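Local coordinates for protein sensor-type histidine kinase PrrB (Mycobacterium tuberculosis, PDB 1YSR) that catalyses ATP-dependent phosphorylation of a protein histidine as the sensor kinase of the PrrB/PrrA two-component system, represented here by its C-terminal ATP-binding domain, at residues D12-A17 with L69-S74; R23-L28 with A54-V59; G77-I82 with R141-L146; V96-F101 with L114-V119. All blocks are in the same frame, centred on the assembly; numbering follows the deposited sequence.

How the contacts relate
The four contacts illustrate how chemistry follows position in an alpha/beta sandwich. Contact 3 pairs the middle strand of the five-stranded sheet with its neighbour, knit by backbone bonds, with charges on one face and aliphatic chains on the other. Contact 1 lays helix 10-24 over that aliphatic face, and contact 2 joins the turn after that helix to helix 44-61; both are apolar and largely buried. Contact 4 is more exposed and mixes backbone, guanidinium and aromatic interactions at the two ends of an unmodelled loop. Contacts 1 and 3 share a sheet, Ser70 O lying 3.0 Å from Ala81 N, whereas Leu142 joins contact 3 to contact 4.

Contact 1: residues D12-A17 with L69-S74; sequences DLLDRA and LSAVSS
Leu14 and Leu69 form the tight end of a helix-on-sheet contact. CD1 of Leu69 presses on the backbone of the helix, 3.2 Å from Leu14 O, while the two CB atoms face each other at 4.2 Å. Ala17, one turn further along, puts its CB against the same Leu69 CD1 at 4.2 Å. Leu14 answers by running out over the strand: its CG stands beside the backbone N (chi1 -65°) and the chain then continues extended, which carries CD1 to 3.4 Å from Ser70 O and to 3.9 Å from Ala71 CB. The packing thus involves methyl groups resting on carbonyl oxygens as well as on one another, and the side chains contribute only apolar surface.

The far side of the helix is of another kind. Asp15 and Arg16 turn their CB atoms off the strand and are partly exposed, and Arg16 pairs with Asp12 along the helix, although the modelled separation is too short to be trusted in detail. On the strand the contact ends at Ala71, the residues beyond it lying too far from the helical segment to touch.

Helix axis and strand axis lie 8.6 Å apart and run almost antiparallel, at 175°. The leucines fill the layer between helices and sheet in the Bergerat-type fold of this ATPase family: Leu14 also rests on Val51 of helix 44-61, on Leu32 of strand 29-32 and on Ile80 of strand 77-84, while Leu69 reaches Ile82.

Contact 2: residues R23-L28 with A54-V59; sequences RIYPDL and AIANAV
The ring of Tyr25 leans against segment 54-59 of helix 44-61 and presents different parts of itself to Val59, Ile55 and Ala56. Its CG stands beside the backbone N (chi1 -55°), which swings the ring toward the helix. Val59 sets CG2 above the rim of one face, while its CG1, on that side but beyond the ring outline, lies 3.7 Å from Tyr25 CD1; Ile24 CG2 lies over the centre of the opposite face. Ile55 comes at a slant, its CG2 3.9 Å from Tyr25 CE2. At the end of the ring the hydroxyl oxygen OH sits 3.2 Å from Ala56 CB, a methyl that offers no polar bond.

Leu28 is brought alongside by a type II turn that starts at Tyr25 and is closed by Leu28 N bonding to Tyr25 O. Its CD2 rests 3.7 Å from Val59 CG2 and reaches Ile55 CG2 at 4.2 Å, so both beta-branched residues are shared between leucine and tyrosine.

Arg75 of a third subunit packs on Tyr25 and Val59. Chemically the joint is apolar: ring and branched chains fasten the turn that follows helix 10-24 to helix 44-61, while the phenol oxygen has a hydrogen-bond partner in a bound Tris molecule, probably from the crystallisation liquor.

Contact 3: residues G77-I82 with R141-L146; sequences GVEIAI and RLVLRL
Ile80 O takes one of the shortest sound bonds between these strands, from Leu144 N at 2.8 Å, with the donor in the carbonyl plane and an N-H...O angle of 165°. The CA-H of Val143 adds a weaker approach to the same oxygen. Ile80 N returns the bond to Leu144 O, and the pairs Val78 with Leu146 and Ile82 with Leu142 repeat this reciprocal scheme, giving six bonds along an antiparallel ladder. Glu79 with Arg145 and Ala81 with Val143 are the non-hydrogen-bonded pairs between them.

The two faces differ sharply. On one, Val78 CG1 lies 4.0 Å from Leu146 CB, and Ile80 CD1 meets Leu146 CD1 at 4.0 Å; Ile82, Leu142 and Leu144 extend this aliphatic surface, with helix 44-61 covering Ile82, Leu142 and Leu146.

On the other, Glu79 rises with CG anti to its backbone N (chi1 162°) and an extended chain, its CG resting 3.5 Å from Val143 CG1. Its OE2 faces the edge of the Arg141 guanidinium, 3.5 Å from NH2, the two planes being turned 81° apart in a long salt bridge. Ala81 CB lies over a face of that guanidinium, as Val143 CG1 does over Arg145. Glu79 also pairs with Arg145, although the modelled geometry is too close to be relied upon.

The strongest polar partner of Arg141 is Asp83, at NH1; Glu133 takes its NE and also pairs with Arg145. Such alternation of acids and bases would probably keep all of them charged, giving the central strands a salt-bridged face behind their hydrophobic one.

Contact 4: residues V96-F101 with L114-V119; sequences VVFERF and LGLALV
Arg100 lies over the start of segment 114-119 and can be followed outward. Its CB meets Gly115 CA at 4.0 Å; the chain then bends at chi3 (-64°), so that the guanidinium turns back to Leu114 O. NE and NH2 both reach that single oxygen, NH2 at 2.9 Å on a lone pair and NE at 3.1 Å from above the carbonyl plane, while the oxygen stays close to the guanidinium plane.

The backbone does comparable work. Val97 O receives Leu116 N in a straight bond (180°) and Arg100 N from the opposite face of its plane. Arg100 O accepts Ala117 N at 2.8 Å, taking up an N-H in the first turn of helix 117-125, for which Leu116 is the N-cap residue.

Ala117 CB sits over the centre of the Phe101 ring, 3.5 Å from its centroid, in a CH-pi contact; Leu118 CD2 meets the ring edge. Val97 CG2 packs on Leu114 CD2 at 3.6 Å.

These segments flank the unmodelled residues 103-113, and their sequences are consistent with the F box and the end of the G2 box bordering the ATP lid of histidine kinases. Main-chain bonds and a two-pronged arginine thus tie together the bases of a probably mobile lid.

Contact 1: residues D12-A17 with L69-S74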
loop_
_atom_site.group_PDB
_atom_site.type_symbol
_atom_site.label_atom_id
_atom_site.label_comp_id
_atom_site.label_asym_id
_atom_site.label_seq_id
_atom_site.Cartn_x
_atom_site.Cartn_y
_atom_site.Cartn_z
ATOM N N ASP A 12 0.546 0.823 8.394
ATOM C CA ASP A 12 1.810 1.032 7.715
ATOM C C ASP A 12 1.670 2.106 6.645
ATOM O O ASP A 12 2.583 2.904 6.440
ATOM C CB ASP A 12 2.271 -0.305 7.069
ATOM C CG ASP A 12 3.640 -0.212 6.399
ATOM O OD1 ASP A 12 4.629 0.100 7.076
ATOM O OD2 ASP A 12 3.718 -0.423 5.180
ATOM N N LEU A 13 0.536 2.099 5.918
ATOM C CA LEU A 13 0.259 3.124 4.920
ATOM C C LEU A 13 0.378 4.524 5.550
ATOM O O LEU A 13 0.998 5.425 4.989
ATOM C CB LEU A 13 -1.165 2.896 4.331
ATOM C CG LEU A 13 -1.525 3.775 3.096
ATOM C CD1 LEU A 13 -2.574 3.043 2.255
ATOM C CD2 LEU A 13 -2.178 5.069 3.593
ATOM N N LEU A 14 -0.278 4.712 6.675
ATOM C CA LEU A 14 -0.197 6.006 7.397
ATOM C C LEU A 14 1.247 6.358 7.796
ATOM O O LEU A 14 1.672 7.516 7.710
ATOM C CB LEU A 14 -1.140 6.008 8.606
ATOM C CG LEU A 14 -2.662 5.920 8.287
ATOM C CD1 LEU A 14 -3.532 5.867 9.579
ATOM C CD2 LEU A 14 -3.100 7.103 7.441
ATOM N N ASP A 15 1.960 5.361 8.309
ATOM C CA ASP A 15 3.352 5.550 8.784
ATOM C C ASP A 15 4.177 6.037 7.596
ATOM O O ASP A 15 4.890 7.004 7.721
ATOM C CB ASP A 15 3.912 4.269 9.378
ATOM C CG ASP A 15 5.123 4.510 10.315
ATOM O OD1 ASP A 15 5.400 5.674 10.712
ATOM O OD2 ASP A 15 5.757 3.499 10.652
ATOM N N ARG A 16 4.052 5.388 6.430
ATOM C CA ARG A 16 4.794 5.832 5.245
ATOM C C ARG A 16 4.327 7.164 4.764
ATOM O O ARG A 16 5.126 7.964 4.323
ATOM C CB ARG A 16 4.728 4.859 4.042
ATOM C CG ARG A 16 5.176 3.417 4.317
ATOM C CD ARG A 16 5.062 2.548 3.009
ATOM N NE ARG A 16 3.757 2.587 2.318
ATOM C CZ ARG A 16 2.750 1.710 2.472
ATOM N NH1 ARG A 16 2.829 0.691 3.313
ATOM N NH2 ARG A 16 1.633 1.863 1.770
ATOM N N ALA A 17 3.007 7.399 4.782
ATOM C CA ALA A 17 2.512 8.673 4.330
ATOM C C ALA A 17 3.130 9.804 5.156
ATOM O O ALA A 17 3.448 10.869 4.624
ATOM C CB ALA A 17 0.983 8.707 4.456
ATOM N N LEU A 69 -1.677 11.500 12.108
ATOM C CA LEU A 69 -2.469 10.440 11.473
ATOM C C LEU A 69 -2.756 9.382 12.543
ATOM O O LEU A 69 -1.905 9.071 13.396
ATOM C CB LEU A 69 -1.645 9.795 10.364
ATOM C CG LEU A 69 -1.063 10.799 9.366
ATOM C CD1 LEU A 69 -0.178 10.126 8.225
ATOM C CD2 LEU A 69 -2.164 11.779 8.781
ATOM N N SER A 70 -3.925 8.772 12.463
ATOM C CA SER A 70 -4.235 7.656 13.364
ATOM C C SER A 70 -5.164 6.648 12.730
ATOM O O SER A 70 -5.896 6.986 11.822
ATOM C CB SER A 70 -4.860 8.132 14.654
ATOM O OG SER A 70 -6.016 8.929 14.452
ATOM N N ALA A 71 -5.166 5.436 13.289
ATOM C CA ALA A 71 -6.119 4.394 12.907
ATOM C C ALA A 71 -6.549 3.682 14.164
ATOM O O ALA A 71 -5.701 3.269 14.999
ATOM C CB ALA A 71 -5.465 3.406 11.934
ATOM N N VAL A 72 -7.871 3.559 14.288
ATOM C CA VAL A 72 -8.532 2.901 15.417
ATOM C C VAL A 72 -9.353 1.755 14.812
ATOM O O VAL A 72 -10.218 1.999 13.956
ATOM C CB VAL A 72 -9.454 3.917 16.125
ATOM C CG1 VAL A 72 -10.401 3.235 17.121
ATOM C CG2 VAL A 72 -8.625 4.990 16.836
ATOM N N SER A 73 -9.106 0.536 15.275
ATOM C CA SER A 73 -9.770 -0.688 14.787
ATOM C C SER A 73 -10.942 -1.133 15.633
ATOM O O SER A 73 -10.900 -1.049 16.866
ATOM C CB SER A 73 -8.786 -1.865 14.823
ATOM O OG SER A 73 -7.548 -1.538 14.238
ATOM N N SER A 74 -11.937 -1.695 14.972
ATOM C CA SER A 74 -13.118 -2.256 15.639
ATOM C C SER A 74 -13.639 -3.427 14.817
ATOM O O SER A 74 -13.098 -3.737 13.742
ATOM C CB SER A 74 -14.202 -1.168 15.807
ATOM O OG SER A 74 -14.611 -0.655 14.556
#

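Contact 2: residues R23-L28 with A54-V59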
loop_
_atom_site.group_PDB
_atom_site.type_symbol
_atom_site.label_atom_id
_atom_site.label_comp_id
_atom_site.label_asym_id
_atom_site.label_seq_id
_atom_site.Cartn_x
_atom_site.Cartn_y
_atom_site.Cartn_z
ATOM N N ARG A 23 9.040 14.922 4.336
ATOM C CA ARG A 23 10.081 15.276 3.359
ATOM C C ARG A 23 9.616 16.318 2.342
ATOM O O ARG A 23 10.434 17.083 1.810
ATOM C CB ARG A 23 10.593 14.026 2.623
ATOM C CG ARG A 23 11.001 12.855 3.505
ATOM C CD ARG A 23 11.956 11.858 2.824
ATOM N NE ARG A 23 13.022 12.534 2.063
ATOM C CZ ARG A 23 14.223 12.013 1.801
ATOM N NH1 ARG A 23 14.549 10.798 2.250
ATOM N NH2 ARG A 23 15.108 12.710 1.093
ATOM N N ILE A 24 8.319 16.374 2.060
ATOM C CA ILE A 24 7.804 17.322 1.089
ATOM C C ILE A 24 7.543 18.675 1.715
ATOM O O ILE A 24 7.634 19.718 1.045
ATOM C CB ILE A 24 6.493 16.809 0.458
ATOM C CG1 ILE A 24 6.791 15.510 -0.331
ATOM C CG2 ILE A 24 5.880 17.868 -0.418
ATOM C CD1 ILE A 24 5.564 14.796 -0.885
ATOM N N TYR A 25 7.168 18.644 2.991
ATOM C CA TYR A 25 6.737 19.855 3.691
ATOM C C TYR A 25 7.709 20.171 4.804
ATOM O O TYR A 25 7.580 19.652 5.918
ATOM C CB TYR A 25 5.345 19.661 4.274
ATOM C CG TYR A 25 4.297 19.229 3.275
ATOM C CD1 TYR A 25 3.711 20.133 2.405
ATOM C CD2 TYR A 25 3.883 17.900 3.208
ATOM C CE1 TYR A 25 2.710 19.733 1.502
ATOM C CE2 TYR A 25 2.892 17.509 2.318
ATOM C CZ TYR A 25 2.337 18.417 1.453
ATOM O OH TYR A 25 1.348 18.053 0.528
ATOM N N PRO A 26 8.677 21.065 4.516
ATOM C CA PRO A 26 9.736 21.320 5.512
ATOM C C PRO A 26 9.113 21.900 6.781
ATOM O O PRO A 26 8.129 22.629 6.707
ATOM C CB PRO A 26 10.640 22.354 4.821
ATOM C CG PRO A 26 9.719 23.065 3.802
ATOM C CD PRO A 26 8.788 21.931 3.320
ATOM N N ASP A 27 9.628 21.557 7.947
ATOM C CA ASP A 27 9.049 22.179 9.145
ATOM C C ASP A 27 7.652 21.657 9.544
ATOM O O ASP A 27 7.191 21.974 10.647
ATOM C CB ASP A 27 8.900 23.698 8.966
ATOM C CG ASP A 27 10.219 24.408 8.718
ATOM O OD1 ASP A 27 11.125 24.269 9.575
ATOM O OD2 ASP A 27 10.311 25.120 7.674
ATOM N N LEU A 28 6.942 20.941 8.653
ATOM C CA LEU A 28 5.706 20.281 9.095
ATOM C C LEU A 28 6.060 19.183 10.085
ATOM O O LEU A 28 6.967 18.415 9.824
ATOM C CB LEU A 28 4.921 19.734 7.887
ATOM C CG LEU A 28 3.767 18.794 8.247
ATOM C CD1 LEU A 28 2.662 19.541 9.029
ATOM C CD2 LEU A 28 3.213 18.123 6.960
ATOM N N ALA A 54 -5.437 14.803 1.992
ATOM C CA ALA A 54 -5.855 15.350 3.306
ATOM C C ALA A 54 -4.676 16.117 3.928
ATOM O O ALA A 54 -4.850 17.253 4.410
ATOM C CB ALA A 54 -6.300 14.236 4.200
ATOM N N ILE A 55 -3.468 15.528 3.908
ATOM C CA ILE A 55 -2.276 16.285 4.381
ATOM C C ILE A 55 -2.014 17.547 3.586
ATOM O O ILE A 55 -1.749 18.587 4.144
ATOM C CB ILE A 55 -1.066 15.392 4.385
ATOM C CG1 ILE A 55 -1.296 14.192 5.330
ATOM C CG2 ILE A 55 0.185 16.162 4.781
ATOM C CD1 ILE A 55 -0.209 13.058 5.219
ATOM N N ALA A 56 -2.148 17.475 2.255
ATOM C CA ALA A 56 -1.890 18.624 1.447
ATOM C C ALA A 56 -2.873 19.747 1.686
ATOM O O ALA A 56 -2.499 20.924 1.754
ATOM C CB ALA A 56 -1.830 18.214 -0.053
ATOM N N ASN A 57 -4.128 19.411 1.895
ATOM C CA ASN A 57 -5.103 20.402 2.171
ATOM C C ASN A 57 -4.854 21.032 3.526
ATOM O O ASN A 57 -5.036 22.219 3.694
ATOM C CB ASN A 57 -6.488 19.788 2.067
ATOM C CG ASN A 57 -6.992 19.811 0.641
ATOM O OD1 ASN A 57 -7.351 20.856 0.177
ATOM N ND2 ASN A 57 -6.850 18.698 -0.098
ATOM N N ALA A 58 -4.450 20.230 4.496
ATOM C CA ALA A 58 -4.207 20.759 5.864
ATOM C C ALA A 58 -3.077 21.808 5.801
ATOM O O ALA A 58 -3.164 22.918 6.367
ATOM C CB ALA A 58 -3.832 19.625 6.787
ATOM N N VAL A 59 -2.051 21.501 5.019
ATOM C CA VAL A 59 -0.847 22.346 4.947
ATOM C C VAL A 59 -1.076 23.503 4.011
ATOM O O VAL A 59 -0.921 24.649 4.407
ATOM C CB VAL A 59 0.389 21.553 4.457
ATOM C CG1 VAL A 59 1.562 22.515 4.271
ATOM C CG2 VAL A 59 0.738 20.476 5.446
#

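Contact 3: residues G77-I82 with R141-L146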
loop_
_atom_site.group_PDB
_atom_site.type_symbol
_atom_site.label_atom_id
_atom_site.label_comp_id
_atom_site.label_asym_id
_atom_site.label_seq_id
_atom_site.Cartn_x
_atom_site.Cartn_y
_atom_site.Cartn_z
ATOM N N GLY A 77 -14.553 -2.220 11.347
ATOM C CA GLY A 77 -13.484 -1.935 10.383
ATOM C C GLY A 77 -12.526 -0.938 10.988
ATOM O O GLY A 77 -12.087 -1.118 12.123
ATOM N N VAL A 78 -12.216 0.133 10.263
ATOM C CA VAL A 78 -11.252 1.081 10.786
ATOM C C VAL A 78 -11.714 2.537 10.624
ATOM O O VAL A 78 -12.410 2.883 9.675
ATOM C CB VAL A 78 -9.929 0.853 10.052
ATOM C CG1 VAL A 78 -10.099 1.124 8.532
ATOM C CG2 VAL A 78 -8.761 1.654 10.646
ATOM N N GLU A 79 -11.287 3.378 11.563
ATOM C CA GLU A 79 -11.579 4.799 11.504
ATOM C C GLU A 79 -10.180 5.387 11.388
ATOM O O GLU A 79 -9.355 5.199 12.274
ATOM C CB GLU A 79 -12.307 5.220 12.791
ATOM C CG GLU A 79 -12.343 6.685 13.153
ATOM C CD GLU A 79 -13.180 6.916 14.419
ATOM O OE1 GLU A 79 -14.391 6.564 14.381
ATOM O OE2 GLU A 79 -12.627 7.422 15.431
ATOM N N ILE A 80 -9.904 5.984 10.240
ATOM C CA ILE A 80 -8.644 6.657 9.958
ATOM C C ILE A 80 -8.899 8.146 10.201
ATOM O O ILE A 80 -9.913 8.681 9.776
ATOM C CB ILE A 80 -8.292 6.477 8.471
ATOM C CG1 ILE A 80 -8.024 4.984 8.175
ATOM C CG2 ILE A 80 -7.067 7.366 8.036
ATOM C CD1 ILE A 80 -8.006 4.646 6.680
ATOM N N ALA A 81 -8.001 8.831 10.883
ATOM C CA ALA A 81 -8.207 10.286 11.084
ATOM C C ALA A 81 -6.981 11.056 10.736
ATOM O O ALA A 81 -5.873 10.592 11.019
ATOM C CB ALA A 81 -8.590 10.561 12.586
ATOM N N ILE A 82 -7.166 12.204 10.088
ATOM C CA ILE A 82 -6.031 13.097 9.803
ATOM C C ILE A 82 -6.386 14.370 10.563
ATOM O O ILE A 82 -7.381 15.065 10.224
ATOM C CB ILE A 82 -5.866 13.385 8.286
ATOM C CG1 ILE A 82 -5.596 12.057 7.512
ATOM C CG2 ILE A 82 -4.753 14.293 8.079
ATOM C CD1 ILE A 82 -6.740 11.543 6.675
ATOM N N ARG A 141 -10.277 17.761 11.567
ATOM C CA ARG A 141 -10.082 16.360 11.742
ATOM C C ARG A 141 -10.891 15.711 10.596
ATOM O O ARG A 141 -12.147 15.827 10.547
ATOM C CB ARG A 141 -10.646 15.947 13.097
ATOM C CG ARG A 141 -10.650 14.466 13.360
ATOM C CD ARG A 141 -10.805 14.221 14.880
ATOM N NE ARG A 141 -11.455 12.952 15.093
ATOM C CZ ARG A 141 -10.801 11.829 15.298
ATOM N NH1 ARG A 141 -9.486 11.847 15.354
ATOM N NH2 ARG A 141 -11.472 10.697 15.474
ATOM N N LEU A 142 -10.187 15.096 9.649
ATOM C CA LEU A 142 -10.873 14.384 8.585
ATOM C C LEU A 142 -10.890 12.919 8.939
ATOM O O LEU A 142 -9.830 12.327 9.187
ATOM C CB LEU A 142 -10.132 14.582 7.258
ATOM C CG LEU A 142 -10.532 13.817 5.978
ATOM C CD1 LEU A 142 -11.925 13.907 5.678
ATOM C CD2 LEU A 142 -9.764 14.457 4.876
ATOM N N VAL A 143 -12.083 12.324 8.939
ATOM C CA VAL A 143 -12.246 10.996 9.405
ATOM C C VAL A 143 -12.773 10.132 8.287
ATOM O O VAL A 143 -13.792 10.443 7.680
ATOM C CB VAL A 143 -13.225 10.859 10.607
ATOM C CG1 VAL A 143 -13.115 9.449 11.125
ATOM C CG2 VAL A 143 -12.863 11.787 11.728
ATOM N N LEU A 144 -12.071 9.046 8.006
ATOM C CA LEU A 144 -12.558 8.111 6.955
ATOM C C LEU A 144 -12.948 6.891 7.668
ATOM O O LEU A 144 -12.146 6.344 8.388
ATOM C CB LEU A 144 -11.448 7.698 6.026
ATOM C CG LEU A 144 -10.712 8.639 5.132
ATOM C CD1 LEU A 144 -10.462 7.833 3.859
ATOM C CD2 LEU A 144 -11.503 9.867 4.872
ATOM N N ARG A 145 -14.192 6.463 7.514
ATOM C CA ARG A 145 -14.654 5.280 8.192
ATOM C C ARG A 145 -14.901 4.163 7.181
ATOM O O ARG A 145 -15.796 4.267 6.363
ATOM C CB ARG A 145 -15.917 5.586 8.969
ATOM C CG ARG A 145 -15.669 6.454 10.167
ATOM C CD ARG A 145 -16.947 6.735 10.925
ATOM N NE ARG A 145 -17.085 8.143 11.259
ATOM C CZ ARG A 145 -16.596 8.671 12.365
ATOM N NH1 ARG A 145 -15.943 7.892 13.201
ATOM N NH2 ARG A 145 -16.747 9.949 12.637
ATOM N N LEU A 146 -14.101 3.111 7.280
ATOM C CA LEU A 146 -14.040 2.077 6.277
ATOM C C LEU A 146 -14.348 0.697 6.842
ATOM O O LEU A 146 -13.855 0.358 7.926
ATOM C CB LEU A 146 -12.680 2.038 5.606
ATOM C CG LEU A 146 -12.177 3.312 4.981
ATOM C CD1 LEU A 146 -10.826 3.092 4.336
ATOM C CD2 LEU A 146 -13.162 3.975 4.037
#

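Contact 4: residues V96-F101 with L114-V119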
loop_
_atom_site.group_PDB
_atom_site.type_symbol
_atom_site.label_atom_id
_atom_site.label_comp_id
_atom_site.label_asym_id
_atom_site.label_seq_id
_atom_site.Cartn_x
_atom_site.Cartn_y
_atom_site.Cartn_z
ATOM N N VAL A 96 -19.577 21.584 1.312
ATOM C CA VAL A 96 -19.014 22.245 0.142
ATOM C C VAL A 96 -17.560 21.843 -0.046
ATOM O O VAL A 96 -17.063 21.701 -1.173
ATOM C CB VAL A 96 -19.179 23.784 0.226
ATOM C CG1 VAL A 96 -18.296 24.523 -0.818
ATOM C CG2 VAL A 96 -20.648 24.134 0.015
ATOM N N VAL A 97 -16.869 21.655 1.067
ATOM C CA VAL A 97 -15.479 21.269 0.962
ATOM C C VAL A 97 -15.392 19.840 0.341
ATOM O O VAL A 97 -14.608 19.609 -0.541
ATOM C CB VAL A 97 -14.773 21.428 2.330
ATOM C CG1 VAL A 97 -13.441 20.716 2.384
ATOM C CG2 VAL A 97 -14.565 22.932 2.603
ATOM N N PHE A 98 -16.238 18.934 0.774
ATOM C CA PHE A 98 -16.230 17.577 0.194
ATOM C C PHE A 98 -16.676 17.498 -1.273
ATOM O O PHE A 98 -16.335 16.551 -1.963
ATOM C CB PHE A 98 -17.056 16.615 1.032
ATOM C CG PHE A 98 -16.308 16.074 2.190
ATOM C CD1 PHE A 98 -15.152 15.301 1.979
ATOM C CD2 PHE A 98 -16.710 16.365 3.498
ATOM C CE1 PHE A 98 -14.435 14.813 3.042
ATOM C CE2 PHE A 98 -16.001 15.864 4.574
ATOM C CZ PHE A 98 -14.830 15.073 4.342
ATOM N N GLU A 99 -17.459 18.481 -1.728
ATOM C CA GLU A 99 -17.944 18.496 -3.093
ATOM C C GLU A 99 -16.912 19.101 -4.057
ATOM O O GLU A 99 -17.149 19.134 -5.265
ATOM C CB GLU A 99 -19.254 19.295 -3.169
ATOM C CG GLU A 99 -20.504 18.669 -2.529
ATOM C CD GLU A 99 -21.652 19.696 -2.350
ATOM O OE1 GLU A 99 -21.494 20.894 -2.731
ATOM O OE2 GLU A 99 -22.718 19.315 -1.806
ATOM N N ARG A 100 -15.782 19.580 -3.533
ATOM C CA ARG A 100 -14.739 20.248 -4.330
ATOM C C ARG A 100 -13.451 19.461 -4.379
ATOM O O ARG A 100 -13.050 18.915 -3.358
ATOM C CB ARG A 100 -14.345 21.598 -3.703
ATOM C CG ARG A 100 -15.275 22.736 -3.914
ATOM C CD ARG A 100 -14.498 24.053 -3.850
ATOM N NE ARG A 100 -13.918 24.288 -2.519
ATOM C CZ ARG A 100 -14.299 25.255 -1.678
ATOM N NH1 ARG A 100 -15.266 26.108 -2.029
ATOM N NH2 ARG A 100 -13.701 25.376 -0.482
ATOM N N PHE A 101 -12.779 19.482 -5.541
ATOM C CA PHE A 101 -11.412 18.976 -5.706
ATOM C C PHE A 101 -10.427 20.082 -5.363
ATOM O O PHE A 101 -10.718 21.256 -5.596
ATOM C CB PHE A 101 -11.196 18.419 -7.135
ATOM C CG PHE A 101 -11.986 17.163 -7.410
ATOM C CD1 PHE A 101 -11.444 15.915 -7.112
ATOM C CD2 PHE A 101 -13.286 17.227 -7.924
ATOM C CE1 PHE A 101 -12.164 14.742 -7.320
ATOM C CE2 PHE A 101 -14.026 16.048 -8.149
ATOM C CZ PHE A 101 -13.461 14.797 -7.839
ATOM N N LEU A 114 -9.696 24.933 -0.612
ATOM C CA LEU A 114 -9.752 23.708 0.180
ATOM C C LEU A 114 -10.780 22.745 -0.409
ATOM O O LEU A 114 -11.984 23.061 -0.459
ATOM C CB LEU A 114 -10.132 24.019 1.634
ATOM C CG LEU A 114 -10.410 22.828 2.563
ATOM C CD1 LEU A 114 -9.126 22.113 3.021
ATOM C CD2 LEU A 114 -11.152 23.336 3.751
ATOM N N GLY A 115 -10.327 21.549 -0.779
ATOM C CA GLY A 115 -11.170 20.617 -1.507
ATOM C C GLY A 115 -10.759 19.235 -1.172
ATOM O O GLY A 115 -9.574 18.896 -1.297
ATOM N N LEU A 116 -11.727 18.451 -0.717
ATOM C CA LEU A 116 -11.503 17.073 -0.291
ATOM C C LEU A 116 -12.324 16.014 -1.071
ATOM O O LEU A 116 -12.573 14.935 -0.558
ATOM C CB LEU A 116 -11.804 16.944 1.210
ATOM C CG LEU A 116 -10.849 17.724 2.128
ATOM C CD1 LEU A 116 -11.373 17.771 3.552
ATOM C CD2 LEU A 116 -9.469 17.135 2.070
ATOM N N ALA A 117 -12.771 16.327 -2.285
ATOM C CA ALA A 117 -13.572 15.395 -3.075
ATOM C C ALA A 117 -12.858 14.092 -3.403
ATOM O O ALA A 117 -13.533 13.060 -3.563
ATOM C CB ALA A 117 -14.019 16.017 -4.356
ATOM N N LEU A 118 -11.520 14.146 -3.524
ATOM C CA LEU A 118 -10.730 12.911 -3.781
ATOM C C LEU A 118 -10.874 11.966 -2.630
ATOM O O LEU A 118 -11.067 10.762 -2.811
ATOM C CB LEU A 118 -9.240 13.186 -4.015
ATOM C CG LEU A 118 -8.683 13.551 -5.400
ATOM C CD1 LEU A 118 -7.142 13.679 -5.325
ATOM C CD2 LEU A 118 -9.110 12.535 -6.450
ATOM N N VAL A 119 -10.808 12.520 -1.430
ATOM C CA VAL A 119 -10.996 11.763 -0.232
ATOM C C VAL A 119 -12.373 11.118 -0.206
ATOM O O VAL A 119 -12.512 9.919 0.017
ATOM C CB VAL A 119 -10.771 12.644 1.006
ATOM C CG1 VAL A 119 -10.963 11.844 2.249
ATOM C CG2 VAL A 119 -9.365 13.241 0.993
#